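Local coordinates for UL37 (Suid herpesvirus 1, PDB 4K70), which is an inner tegument protein that probably acts in controlling viral trafficking, and is represented here by its all-helical N-terminal half, at residues E325-S330 and G372-V377; G378-R383 and D403-L408; R396-V401 and H425-C430. All coordinates share one frame; numbering follows the deposited sequence.

In the fold
All three contacts lie in one part of this all-helical chain, and helix 366-385 runs through the first two: residues 372-377 serve contact 1 and the adjoining residues 378-383 contact 2. Their centres are about 13 Å apart; the centre of contact 3 is about 8 Å from that of contact 2 and about 14 Å from that of contact 1. Contact 1 closes before the others open, whereas the segments of contacts 2 and 3 alternate along the chain. Helix 366-385 is thus packed against helices 321-329 and 405-409, and helix 392-402 against helix 422-431. Val377 and Val380 reach Val426 and Val427 of contact 3, while sodium and calcium are bound at the His382 and Arg383 carbonyls.

Contact 1 (E325-S330 and G372-V377); sequences EAVQAS and GCTAVV
Val327 meets Val377 and Thr374 in a buried helix-helix packing contact of the all-helical N-terminal half of UL37. Helix 321-329 lies here against helix 366-385, and the CA atoms of Val327 and Thr374, the nearest pair, are 7.2 Å apart. The valine points at the other helix and contributes about half of the 104 Å² buried between the segments. Its CB is still 5.2 Å from Thr374 CG2, so the work is done by the two methyls, which part company. CG1, anti to the backbone N with chi1 at 160°, runs to Val377 and ends 4.0 Å from CG1 of that residue; the two side chains overlap alongside one another, pointing opposite ways. CG2, anti to the carbonyl carbon, turns to the other neighbour and stops 4.3 Å from Thr374 CG2, a looser approach. The threonine thus offers its methyl to the valine, while its OG1 is hydrogen-bonded within its own helix to Ala370 O. Leu340 of helix 333-342 touches both Val327 and Thr374, and Trp324 also packs on Thr374 and Val377. Glu325, a calcium-binding residue of this protein, points away from the contact, and no calcium is bound to it in this model. Just past helix 321-329, Ser330 OG donates to Ala326 O at 2.8 Å, with a C=O...OG angle of 142° and the donor tilted 25° from the carbonyl plane.

Contact 2 (G378-R383 and D403-L408); sequences GGVVHR and DTLEPL. With NA (sodium ion), chain F; CA (calcium ion), chain D.
The guanidinium of Arg383 meets Thr404 at its edge: OG1 lies in the plane of the group, and NH2 donates to it over 3.3 Å. The N-H...OG1 angle of 173° makes this bond nearly straight, yet its length leaves it weak. Leu408, whose side chain points against that of the arginine, brings CD1 to 3.9 Å from Arg383 NH2, oblique to the plane. The motif is one helix packed against a short one, helix 366-385 meeting helix 405-409 in a partly buried contact of an all-helical fold. A bend in the arginine chain at chi3 (-91°) brings the guanidinium across to Thr404. There OG1 sits between the backbone N and the carbonyl carbon (chi1 67°), and its main partner is Val401 O, so the hydroxyl donates there and accepts only weakly from the arginine. Alongside this polar contact is a buried apolar pair: Val380 CG2 and Leu405 CD2 come within 3.8 Å, the two side chains crossing at a slant. The CA atoms of Val380 and Leu405 stand 8.7 Å apart, a gap bridged by the reach of the leucine. Val401 and Val427 pack on Val380 as well, extending the apolar layer to two more helices. The metals lie near the C-terminal end of helix 366-385, where successive carbonyls turn to two ions, a sodium shared with Asp386 and a calcium shared with Asp386 and Asp387. His382 O lies 2.5 Å from the sodium, and Arg383 O lies 2.4 Å from the calcium, which also carries a water.

Contact 3 (R396-V401 and H425-C430); sequences RAYTDV and HVVRHC
Tyr398 reaches from helix 392-402 to helix 422-431 and lays its far end against Val427 and Arg428. With CG anti to the backbone N (chi1 -180°), the ring is sent straight out towards the facing helix, where the nearest CA pair, Tyr398 and Arg428, is still 9.4 Å apart. Valine and tyrosine run past one another head to tail: Val427 CG1 comes to 4.1 Å from Tyr398 CE1, oblique to the ring. The hydroxyl end goes further, meeting the base of the arginine. Tyr398 OH is 3.2 Å from Arg428 CA and also 3.2 Å from Arg428 CB, close van der Waals contacts with carbons. The rest of that arginine leads away from the tyrosine. Although the ring and the guanidinium planes are only 15° apart, the two groups do not stack, because the extended chain from CG to NE carries the guanidinium off to His425, one turn earlier, whose CD2 lies 3.2 Å above its plane and over its centre. Pro433 also touches Tyr398. This is interhelical packing in an all-helical domain, with Leu384 of helix 366-385 also against the tyrosine, whose side chain lies about 9 Å from the bound calcium that Asp387 helps to hold.

Contact 1 (E325-S330 and G372-V377)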
ATOM      1  N   GLU A 325     -17.956  -3.756 -17.725  1.00 23.34           N
ATOM      2  CA  GLU A 325     -17.111  -4.561 -18.607  1.00 25.45           C
ATOM      3  C   GLU A 325     -15.624  -4.225 -18.421  1.00 28.44           C
ATOM      4  O   GLU A 325     -14.781  -5.125 -18.298  1.00 27.23           O
ATOM      5  CB  GLU A 325     -17.523  -4.386 -20.078  1.00 29.95           C
ATOM      6  CG  GLU A 325     -18.852  -5.063 -20.418  1.00 37.04           C
ATOM      7  CD  GLU A 325     -19.358  -4.749 -21.830  1.00 49.36           C
ATOM      8  OE1 GLU A 325     -18.566  -4.216 -22.645  1.00 49.00           O
ATOM      9  OE2 GLU A 325     -20.551  -5.032 -22.120  1.00 43.77           O
ATOM     10  N   ALA A 326     -15.301  -2.934 -18.415  1.00 22.46           N
ATOM     11  CA  ALA A 326     -13.898  -2.531 -18.282  1.00 25.22           C
ATOM     12  C   ALA A 326     -13.332  -2.900 -16.911  1.00 22.27           C
ATOM     13  O   ALA A 326     -12.158  -3.257 -16.794  1.00 26.47           O
ATOM     14  CB  ALA A 326     -13.728  -1.047 -18.572  1.00 27.01           C
ATOM     15  N   VAL A 327     -14.169  -2.819 -15.874  1.00 23.92           N
ATOM     16  CA  VAL A 327     -13.765  -3.204 -14.519  1.00 22.22           C
ATOM     17  C   VAL A 327     -13.486  -4.705 -14.443  1.00 22.49           C
ATOM     18  O   VAL A 327     -12.531  -5.146 -13.811  1.00 24.03           O
ATOM     19  CB  VAL A 327     -14.859  -2.864 -13.457  1.00 25.35           C
ATOM     20  CG1 VAL A 327     -14.639  -3.704 -12.195  1.00 18.58           C
ATOM     21  CG2 VAL A 327     -14.885  -1.350 -13.139  1.00 19.83           C
ATOM     22  N   GLN A 328     -14.343  -5.493 -15.076  1.00 25.74           N
ATOM     23  CA  GLN A 328     -14.144  -6.931 -15.112  1.00 25.80           C
ATOM     24  C   GLN A 328     -12.869  -7.298 -15.848  1.00 25.29           C
ATOM     25  O   GLN A 328     -12.173  -8.236 -15.459  1.00 28.41           O
ATOM     26  CB  GLN A 328     -15.319  -7.610 -15.801  1.00 26.89           C
ATOM     27  CG  GLN A 328     -16.528  -7.797 -14.930  1.00 23.39           C
ATOM     28  CD  GLN A 328     -17.669  -8.398 -15.715  1.00 30.02           C
ATOM     29  OE1 GLN A 328     -18.475  -7.681 -16.315  1.00 31.86           O
ATOM     30  NE2 GLN A 328     -17.730  -9.718 -15.742  1.00 34.49           N
ATOM     31  N   ALA A 329     -12.558  -6.568 -16.914  1.00 22.36           N
ATOM     32  CA  ALA A 329     -11.407  -6.925 -17.751  1.00 25.42           C
ATOM     33  C   ALA A 329     -10.066  -6.528 -17.134  1.00 29.88           C
ATOM     34  O   ALA A 329      -9.004  -6.936 -17.617  1.00 30.15           O
ATOM     35  CB  ALA A 329     -11.544  -6.294 -19.107  1.00 29.89           C
ATOM     36  N   SER A 330     -10.118  -5.712 -16.083  1.00 24.12           N
ATOM     37  CA  SER A 330      -8.912  -5.151 -15.466  1.00 26.31           C
ATOM     38  C   SER A 330      -8.118  -6.203 -14.700  1.00 26.50           C
ATOM     39  O   SER A 330      -8.680  -6.960 -13.907  1.00 25.35           O
ATOM     40  CB  SER A 330      -9.292  -4.017 -14.500  1.00 22.10           C
ATOM     41  OG  SER A 330      -9.872  -2.917 -15.182  1.00 25.27           O
ATOM     42  N   GLY A 372     -24.748  -1.860  -9.740  1.00 21.05           N
ATOM     43  CA  GLY A 372     -24.465  -2.408  -8.424  1.00 19.47           C
ATOM     44  C   GLY A 372     -23.144  -3.150  -8.369  1.00 19.18           C
ATOM     45  O   GLY A 372     -22.362  -2.984  -7.430  1.00 19.87           O
ATOM     46  N   CYS A 373     -22.915  -4.015  -9.352  1.00 18.87           N
ATOM     47  CA  CYS A 373     -21.635  -4.705  -9.467  1.00 20.61           C
ATOM     48  C   CYS A 373     -20.467  -3.729  -9.499  1.00 21.40           C
ATOM     49  O   CYS A 373     -19.491  -3.898  -8.776  1.00 20.79           O
ATOM     50  CB  CYS A 373     -21.619  -5.575 -10.731  1.00 19.33           C
ATOM     51  SG  CYS A 373     -22.552  -7.121 -10.495  1.00 22.49           S
ATOM     52  N   THR A 374     -20.555  -2.716 -10.349  1.00 20.44           N
ATOM     53  CA  THR A 374     -19.481  -1.741 -10.450  1.00 20.03           C
ATOM     54  C   THR A 374     -19.246  -1.032  -9.115  1.00 19.92           C
ATOM     55  O   THR A 374     -18.098  -0.806  -8.708  1.00 17.96           O
ATOM     56  CB  THR A 374     -19.774  -0.708 -11.560  1.00 21.02           C
ATOM     57  OG1 THR A 374     -19.997  -1.392 -12.796  1.00 22.67           O
ATOM     58  CG2 THR A 374     -18.592   0.263 -11.729  1.00 19.88           C
ATOM     59  N   ALA A 375     -20.331  -0.702  -8.418  1.00 19.28           N
ATOM     60  CA  ALA A 375     -20.219   0.043  -7.170  1.00 19.22           C
ATOM     61  C   ALA A 375     -19.717  -0.838  -6.034  1.00 22.83           C
ATOM     62  O   ALA A 375     -18.905  -0.401  -5.212  1.00 20.66           O
ATOM     63  CB  ALA A 375     -21.550   0.695  -6.797  1.00 20.55           C
ATOM     64  N   VAL A 376     -20.177  -2.084  -5.983  1.00 19.87           N
ATOM     65  CA  VAL A 376     -19.677  -3.004  -4.952  1.00 19.47           C
ATOM     66  C   VAL A 376     -18.174  -3.318  -5.116  1.00 24.68           C
ATOM     67  O   VAL A 376     -17.385  -3.210  -4.172  1.00 20.68           O
ATOM     68  CB  VAL A 376     -20.467  -4.321  -4.942  1.00 18.78           C
ATOM     69  CG1 VAL A 376     -19.784  -5.329  -4.051  1.00 20.22           C
ATOM     70  CG2 VAL A 376     -21.913  -4.083  -4.486  1.00 23.62           C
ATOM     71  N   VAL A 377     -17.777  -3.729  -6.313  1.00 20.28           N
ATOM     72  CA  VAL A 377     -16.362  -4.005  -6.563  1.00 19.25           C
ATOM     73  C   VAL A 377     -15.524  -2.730  -6.369  1.00 20.34           C
ATOM     74  O   VAL A 377     -14.421  -2.764  -5.809  1.00 20.83           O
ATOM     75  CB  VAL A 377     -16.163  -4.572  -7.967  1.00 17.17           C
ATOM     76  CG1 VAL A 377     -14.663  -4.614  -8.327  1.00 18.18           C
ATOM     77  CG2 VAL A 377     -16.782  -5.962  -8.056  1.00 17.31           C
TER

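Contact 2 (G378-R383 and D403-L408)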
ATOM      1  N   GLY A 378     -16.073  -1.602  -6.815  1.00 19.54           N
ATOM      2  CA  GLY A 378     -15.394  -0.326  -6.727  1.00 20.84           C
ATOM      3  C   GLY A 378     -15.089   0.083  -5.293  1.00 21.37           C
ATOM      4  O   GLY A 378     -13.998   0.588  -4.997  1.00 21.45           O
ATOM      5  N   GLY A 379     -16.058  -0.114  -4.402  1.00 21.95           N
ATOM      6  CA  GLY A 379     -15.879   0.253  -3.009  1.00 23.19           C
ATOM      7  C   GLY A 379     -14.773  -0.576  -2.393  1.00 23.59           C
ATOM      8  O   GLY A 379     -13.992  -0.106  -1.563  1.00 21.85           O
ATOM      9  N   VAL A 380     -14.708  -1.834  -2.805  1.00 22.34           N
ATOM     10  CA  VAL A 380     -13.679  -2.724  -2.296  1.00 22.75           C
ATOM     11  C   VAL A 380     -12.312  -2.320  -2.859  1.00 23.23           C
ATOM     12  O   VAL A 380     -11.334  -2.205  -2.119  1.00 21.47           O
ATOM     13  CB  VAL A 380     -14.011  -4.186  -2.604  1.00 21.42           C
ATOM     14  CG1 VAL A 380     -12.853  -5.100  -2.182  1.00 22.45           C
ATOM     15  CG2 VAL A 380     -15.319  -4.586  -1.904  1.00 21.31           C
ATOM     16  N   VAL A 381     -12.249  -2.070  -4.162  1.00 20.95           N
ATOM     17  CA  VAL A 381     -11.009  -1.576  -4.774  1.00 21.92           C
ATOM     18  C   VAL A 381     -10.503  -0.301  -4.086  1.00 23.81           C
ATOM     19  O   VAL A 381      -9.325  -0.200  -3.747  1.00 22.60           O
ATOM     20  CB  VAL A 381     -11.203  -1.297  -6.280  1.00 18.39           C
ATOM     21  CG1 VAL A 381     -10.033  -0.493  -6.849  1.00 24.74           C
ATOM     22  CG2 VAL A 381     -11.393  -2.605  -7.030  1.00 20.16           C
ATOM     23  N   HIS A 382     -11.397   0.667  -3.879  1.00 22.94           N
ATOM     24  CA  HIS A 382     -11.004   1.941  -3.254  1.00 24.16           C
ATOM     25  C   HIS A 382     -10.434   1.750  -1.858  1.00 26.35           C
ATOM     26  O   HIS A 382      -9.464   2.415  -1.464  1.00 25.70           O
ATOM     27  CB  HIS A 382     -12.173   2.930  -3.222  1.00 24.69           C
ATOM     28  CG  HIS A 382     -12.392   3.635  -4.521  1.00 25.97           C
ATOM     29  ND1 HIS A 382     -11.471   4.512  -5.054  1.00 24.50           N
ATOM     30  CD2 HIS A 382     -13.422   3.594  -5.404  1.00 22.07           C
ATOM     31  CE1 HIS A 382     -11.921   4.980  -6.205  1.00 27.61           C
ATOM     32  NE2 HIS A 382     -13.108   4.445  -6.435  1.00 24.05           N
ATOM     33  N   ARG A 383     -11.049   0.841  -1.110  1.00 24.89           N
ATOM     34  CA  ARG A 383     -10.566   0.461   0.210  1.00 25.33           C
ATOM     35  C   ARG A 383      -9.151  -0.115   0.189  1.00 23.29           C
ATOM     36  O   ARG A 383      -8.343   0.197   1.052  1.00 23.07           O
ATOM     37  CB  ARG A 383     -11.492  -0.580   0.824  1.00 22.28           C
ATOM     38  CG  ARG A 383     -12.770  -0.022   1.362  1.00 30.17           C
ATOM     39  CD  ARG A 383     -13.251  -0.912   2.481  1.00 33.94           C
ATOM     40  NE  ARG A 383     -14.139  -1.985   2.058  1.00 34.90           N
ATOM     41  CZ  ARG A 383     -14.188  -3.179   2.651  1.00 35.19           C
ATOM     42  NH1 ARG A 383     -13.371  -3.458   3.665  1.00 29.20           N
ATOM     43  NH2 ARG A 383     -15.043  -4.101   2.229  1.00 24.80           N
ATOM     44  N   ASP A 403     -11.926 -11.064   3.930  1.00 28.44           N
ATOM     45  CA  ASP A 403     -12.742 -11.706   4.964  1.00 35.01           C
ATOM     46  C   ASP A 403     -14.108 -11.051   5.168  1.00 29.74           C
ATOM     47  O   ASP A 403     -14.984 -11.657   5.773  1.00 34.73           O
ATOM     48  CB  ASP A 403     -12.014 -11.720   6.319  1.00 35.80           C
ATOM     49  CG  ASP A 403     -10.840 -12.691   6.353  1.00 42.11           C
ATOM     50  OD1 ASP A 403     -10.832 -13.635   5.540  1.00 45.71           O
ATOM     51  OD2 ASP A 403      -9.929 -12.512   7.204  1.00 42.89           O
ATOM     52  N   THR A 404     -14.287  -9.814   4.710  1.00 27.13           N
ATOM     53  CA  THR A 404     -15.566  -9.124   4.933  1.00 27.92           C
ATOM     54  C   THR A 404     -16.532  -9.326   3.774  1.00 29.16           C
ATOM     55  O   THR A 404     -17.701  -8.972   3.873  1.00 23.27           O
ATOM     56  CB  THR A 404     -15.401  -7.603   5.124  1.00 27.22           C
ATOM     57  OG1 THR A 404     -14.952  -7.005   3.894  1.00 25.46           O
ATOM     58  CG2 THR A 404     -14.398  -7.288   6.251  1.00 26.76           C
ATOM     59  N   LEU A 405     -16.044  -9.881   2.669  1.00 23.16           N
ATOM     60  CA  LEU A 405     -16.853  -9.948   1.454  1.00 26.11           C
ATOM     61  C   LEU A 405     -18.063 -10.874   1.614  1.00 25.19           C
ATOM     62  O   LEU A 405     -19.169 -10.570   1.148  1.00 25.62           O
ATOM     63  CB  LEU A 405     -15.993 -10.360   0.245  1.00 22.42           C
ATOM     64  CG  LEU A 405     -14.855  -9.390  -0.076  1.00 23.44           C
ATOM     65  CD1 LEU A 405     -14.124  -9.771  -1.359  1.00 25.92           C
ATOM     66  CD2 LEU A 405     -15.357  -7.941  -0.157  1.00 21.21           C
ATOM     67  N   GLU A 406     -17.860 -11.998   2.287  1.00 26.02           N
ATOM     68  CA  GLU A 406     -18.930 -12.980   2.416  1.00 28.88           C
ATOM     69  C   GLU A 406     -20.045 -12.484   3.337  1.00 32.12           C
ATOM     70  O   GLU A 406     -21.222 -12.534   2.974  1.00 31.42           O
ATOM     71  CB  GLU A 406     -18.373 -14.330   2.875  1.00 36.58           C
ATOM     72  CG  GLU A 406     -19.415 -15.319   3.352  1.00 40.92           C
ATOM     73  CD  GLU A 406     -20.440 -15.636   2.295  1.00 51.70           C
ATOM     74  OE1 GLU A 406     -20.050 -15.712   1.102  1.00 53.79           O
ATOM     75  OE2 GLU A 406     -21.634 -15.806   2.657  1.00 52.42           O
ATOM     76  N   PRO A 407     -19.688 -11.994   4.535  1.00 31.93           N
ATOM     77  CA  PRO A 407     -20.764 -11.441   5.369  1.00 30.90           C
ATOM     78  C   PRO A 407     -21.452 -10.206   4.760  1.00 32.62           C
ATOM     79  O   PRO A 407     -22.646 -10.030   4.970  1.00 38.51           O
ATOM     80  CB  PRO A 407     -20.062 -11.099   6.690  1.00 34.90           C
ATOM     81  CG  PRO A 407     -18.598 -11.165   6.399  1.00 37.36           C
ATOM     82  CD  PRO A 407     -18.416 -12.114   5.265  1.00 30.29           C
ATOM     83  N   LEU A 408     -20.727  -9.385   4.008  1.00 26.67           N
ATOM     84  CA  LEU A 408     -21.338  -8.247   3.318  1.00 28.43           C
ATOM     85  C   LEU A 408     -22.210  -8.617   2.102  1.00 31.57           C
ATOM     86  O   LEU A 408     -23.302  -8.073   1.917  1.00 28.35           O
ATOM     87  CB  LEU A 408     -20.267  -7.246   2.882  1.00 24.46           C
ATOM     88  CG  LEU A 408     -19.713  -6.265   3.919  1.00 31.05           C
ATOM     89  CD1 LEU A 408     -18.565  -5.470   3.317  1.00 30.96           C
ATOM     90  CD2 LEU A 408     -20.813  -5.333   4.410  1.00 30.42           C
TER
HETATM   91 NA    NA F1004      -8.233   3.750   0.236  1.00 38.68          NA
HETATM   92 CA    CA D1002      -7.300   0.570   3.175  1.00 22.70          CA
HETATM   93  O   HOH W   1      -8.079  -1.548   4.032  1.00 26.55           O

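Contact 3 (R396-V401 and H425-C430)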
ATOM      1  N   ARG A 396      -1.641  -8.697   4.413  1.00 21.88           N
ATOM      2  CA  ARG A 396      -2.481  -8.592   5.601  1.00 23.08           C
ATOM      3  C   ARG A 396      -3.690  -7.680   5.389  1.00 21.82           C
ATOM      4  O   ARG A 396      -4.789  -7.997   5.833  1.00 22.97           O
ATOM      5  CB  ARG A 396      -1.645  -8.066   6.776  1.00 25.38           C
ATOM      6  CG  ARG A 396      -0.587  -9.049   7.294  1.00 27.02           C
ATOM      7  CD  ARG A 396       0.366  -8.369   8.287  1.00 37.38           C
ATOM      8  NE  ARG A 396       1.266  -9.322   8.940  1.00 41.14           N
ATOM      9  CZ  ARG A 396       2.352  -8.972   9.631  1.00 45.55           C
ATOM     10  NH1 ARG A 396       2.685  -7.690   9.745  1.00 40.27           N
ATOM     11  NH2 ARG A 396       3.113  -9.904  10.195  1.00 39.56           N
ATOM     12  N   ALA A 397      -3.484  -6.534   4.741  1.00 19.95           N
ATOM     13  CA  ALA A 397      -4.588  -5.602   4.498  1.00 21.41           C
ATOM     14  C   ALA A 397      -5.610  -6.224   3.544  1.00 23.66           C
ATOM     15  O   ALA A 397      -6.814  -6.035   3.705  1.00 21.80           O
ATOM     16  CB  ALA A 397      -4.080  -4.312   3.929  1.00 21.33           C
ATOM     17  N   TYR A 398      -5.121  -6.969   2.554  1.00 19.19           N
ATOM     18  CA  TYR A 398      -6.002  -7.631   1.583  1.00 21.21           C
ATOM     19  C   TYR A 398      -6.838  -8.732   2.228  1.00 18.29           C
ATOM     20  O   TYR A 398      -8.039  -8.827   2.009  1.00 25.03           O
ATOM     21  CB  TYR A 398      -5.174  -8.224   0.439  1.00 20.53           C
ATOM     22  CG  TYR A 398      -6.020  -8.928  -0.618  1.00 22.37           C
ATOM     23  CD1 TYR A 398      -6.546  -8.223  -1.690  1.00 22.12           C
ATOM     24  CD2 TYR A 398      -6.297 -10.286  -0.535  1.00 21.24           C
ATOM     25  CE1 TYR A 398      -7.326  -8.852  -2.659  1.00 19.75           C
ATOM     26  CE2 TYR A 398      -7.088 -10.927  -1.512  1.00 22.43           C
ATOM     27  CZ  TYR A 398      -7.585 -10.198  -2.567  1.00 22.38           C
ATOM     28  OH  TYR A 398      -8.357 -10.813  -3.556  1.00 23.60           O
ATOM     29  N   THR A 399      -6.190  -9.572   3.021  1.00 23.14           N
ATOM     30  CA  THR A 399      -6.872 -10.645   3.739  1.00 22.15           C
ATOM     31  C   THR A 399      -8.002 -10.101   4.620  1.00 27.57           C
ATOM     32  O   THR A 399      -9.116 -10.629   4.622  1.00 28.48           O
ATOM     33  CB  THR A 399      -5.846 -11.450   4.564  1.00 27.35           C
ATOM     34  OG1 THR A 399      -4.923 -12.069   3.662  1.00 29.95           O
ATOM     35  CG2 THR A 399      -6.508 -12.535   5.408  1.00 26.05           C
ATOM     36  N   ASP A 400      -7.711  -9.030   5.353  1.00 24.45           N
ATOM     37  CA  ASP A 400      -8.716  -8.350   6.164  1.00 27.62           C
ATOM     38  C   ASP A 400      -9.942  -7.932   5.352  1.00 25.70           C
ATOM     39  O   ASP A 400     -11.068  -8.166   5.761  1.00 24.87           O
ATOM     40  CB  ASP A 400      -8.116  -7.114   6.829  1.00 24.78           C
ATOM     41  CG  ASP A 400      -7.415  -7.436   8.149  1.00 36.35           C
ATOM     42  OD1 ASP A 400      -7.427  -8.619   8.558  1.00 38.70           O
ATOM     43  OD2 ASP A 400      -6.877  -6.495   8.787  1.00 36.39           O
ATOM     44  N   VAL A 401      -9.711  -7.296   4.210  1.00 25.15           N
ATOM     45  CA  VAL A 401     -10.793  -6.885   3.336  1.00 22.75           C
ATOM     46  C   VAL A 401     -11.530  -8.103   2.761  1.00 25.21           C
ATOM     47  O   VAL A 401     -12.759  -8.142   2.758  1.00 23.75           O
ATOM     48  CB  VAL A 401     -10.274  -5.979   2.195  1.00 23.40           C
ATOM     49  CG1 VAL A 401     -11.316  -5.850   1.094  1.00 23.28           C
ATOM     50  CG2 VAL A 401      -9.866  -4.595   2.738  1.00 23.74           C
ATOM     51  N   HIS A 425     -13.997 -12.915  -6.643  1.00 21.88           N
ATOM     52  CA  HIS A 425     -13.363 -13.409  -7.863  1.00 20.99           C
ATOM     53  C   HIS A 425     -13.013 -12.264  -8.786  1.00 17.60           C
ATOM     54  O   HIS A 425     -12.029 -12.335  -9.499  1.00 21.12           O
ATOM     55  CB  HIS A 425     -14.266 -14.428  -8.583  1.00 26.39           C
ATOM     56  CG  HIS A 425     -14.307 -15.763  -7.908  1.00 26.63           C
ATOM     57  ND1 HIS A 425     -15.020 -16.831  -8.407  1.00 33.83           N
ATOM     58  CD2 HIS A 425     -13.725 -16.198  -6.766  1.00 29.40           C
ATOM     59  CE1 HIS A 425     -14.862 -17.873  -7.609  1.00 31.12           C
ATOM     60  NE2 HIS A 425     -14.085 -17.514  -6.603  1.00 34.98           N
ATOM     61  N   VAL A 426     -13.803 -11.191  -8.766  1.00 18.05           N
ATOM     62  CA  VAL A 426     -13.442 -10.014  -9.557  1.00 21.08           C
ATOM     63  C   VAL A 426     -12.338  -9.214  -8.863  1.00 24.15           C
ATOM     64  O   VAL A 426     -11.344  -8.798  -9.491  1.00 22.24           O
ATOM     65  CB  VAL A 426     -14.652  -9.105  -9.829  1.00 23.29           C
ATOM     66  CG1 VAL A 426     -14.217  -7.838 -10.581  1.00 18.72           C
ATOM     67  CG2 VAL A 426     -15.708  -9.864 -10.605  1.00 23.86           C
ATOM     68  N   VAL A 427     -12.505  -8.999  -7.565  1.00 20.55           N
ATOM     69  CA  VAL A 427     -11.499  -8.260  -6.795  1.00 22.28           C
ATOM     70  C   VAL A 427     -10.112  -8.907  -6.868  1.00 22.58           C
ATOM     71  O   VAL A 427      -9.105  -8.221  -7.057  1.00 24.18           O
ATOM     72  CB  VAL A 427     -11.924  -8.080  -5.325  1.00 22.65           C
ATOM     73  CG1 VAL A 427     -10.769  -7.498  -4.505  1.00 22.75           C
ATOM     74  CG2 VAL A 427     -13.173  -7.184  -5.243  1.00 21.56           C
ATOM     75  N   ARG A 428     -10.054 -10.225  -6.715  1.00 22.32           N
ATOM     76  CA  ARG A 428      -8.766 -10.905  -6.759  1.00 19.66           C
ATOM     77  C   ARG A 428      -8.067 -10.772  -8.104  1.00 24.07           C
ATOM     78  O   ARG A 428      -6.840 -10.799  -8.170  1.00 23.88           O
ATOM     79  CB  ARG A 428      -8.877 -12.376  -6.346  1.00 21.87           C
ATOM     80  CG  ARG A 428      -9.568 -13.308  -7.340  1.00 24.46           C
ATOM     81  CD  ARG A 428      -9.640 -14.715  -6.754  1.00 24.55           C
ATOM     82  NE  ARG A 428     -10.287 -15.666  -7.657  1.00 26.16           N
ATOM     83  CZ  ARG A 428     -10.605 -16.911  -7.324  1.00 28.00           C
ATOM     84  NH1 ARG A 428     -10.344 -17.361  -6.103  1.00 25.90           N
ATOM     85  NH2 ARG A 428     -11.187 -17.706  -8.209  1.00 24.27           N
ATOM     86  N   HIS A 429      -8.844 -10.600  -9.167  1.00 25.29           N
ATOM     87  CA  HIS A 429      -8.286 -10.552 -10.509  1.00 24.90           C
ATOM     88  C   HIS A 429      -7.390  -9.331 -10.719  1.00 24.23           C
ATOM     89  O   HIS A 429      -6.417  -9.371 -11.474  1.00 22.21           O
ATOM     90  CB  HIS A 429      -9.394 -10.595 -11.574  1.00 22.57           C
ATOM     91  CG  HIS A 429      -8.891 -10.976 -12.938  1.00 23.46           C
ATOM     92  ND1 HIS A 429      -8.444 -12.248 -13.229  1.00 22.89           N
ATOM     93  CD2 HIS A 429      -8.725 -10.247 -14.065  1.00 21.32           C
ATOM     94  CE1 HIS A 429      -8.037 -12.286 -14.488  1.00 25.45           C
ATOM     95  NE2 HIS A 429      -8.200 -11.089 -15.020  1.00 22.67           N
ATOM     96  N   CYS A 430      -7.709  -8.243 -10.040  1.00 21.01           N
ATOM     97  CA  CYS A 430      -6.996  -6.999 -10.278  1.00 21.92           C
ATOM     98  C   CYS A 430      -6.219  -6.520  -9.056  1.00 24.60           C
ATOM     99  O   CYS A 430      -5.195  -5.848  -9.200  1.00 29.43           O
ATOM    100  CB  CYS A 430      -7.951  -5.913 -10.796  1.00 22.23           C
ATOM    101  SG  CYS A 430      -9.449  -5.629  -9.741  1.00 23.86           S
TER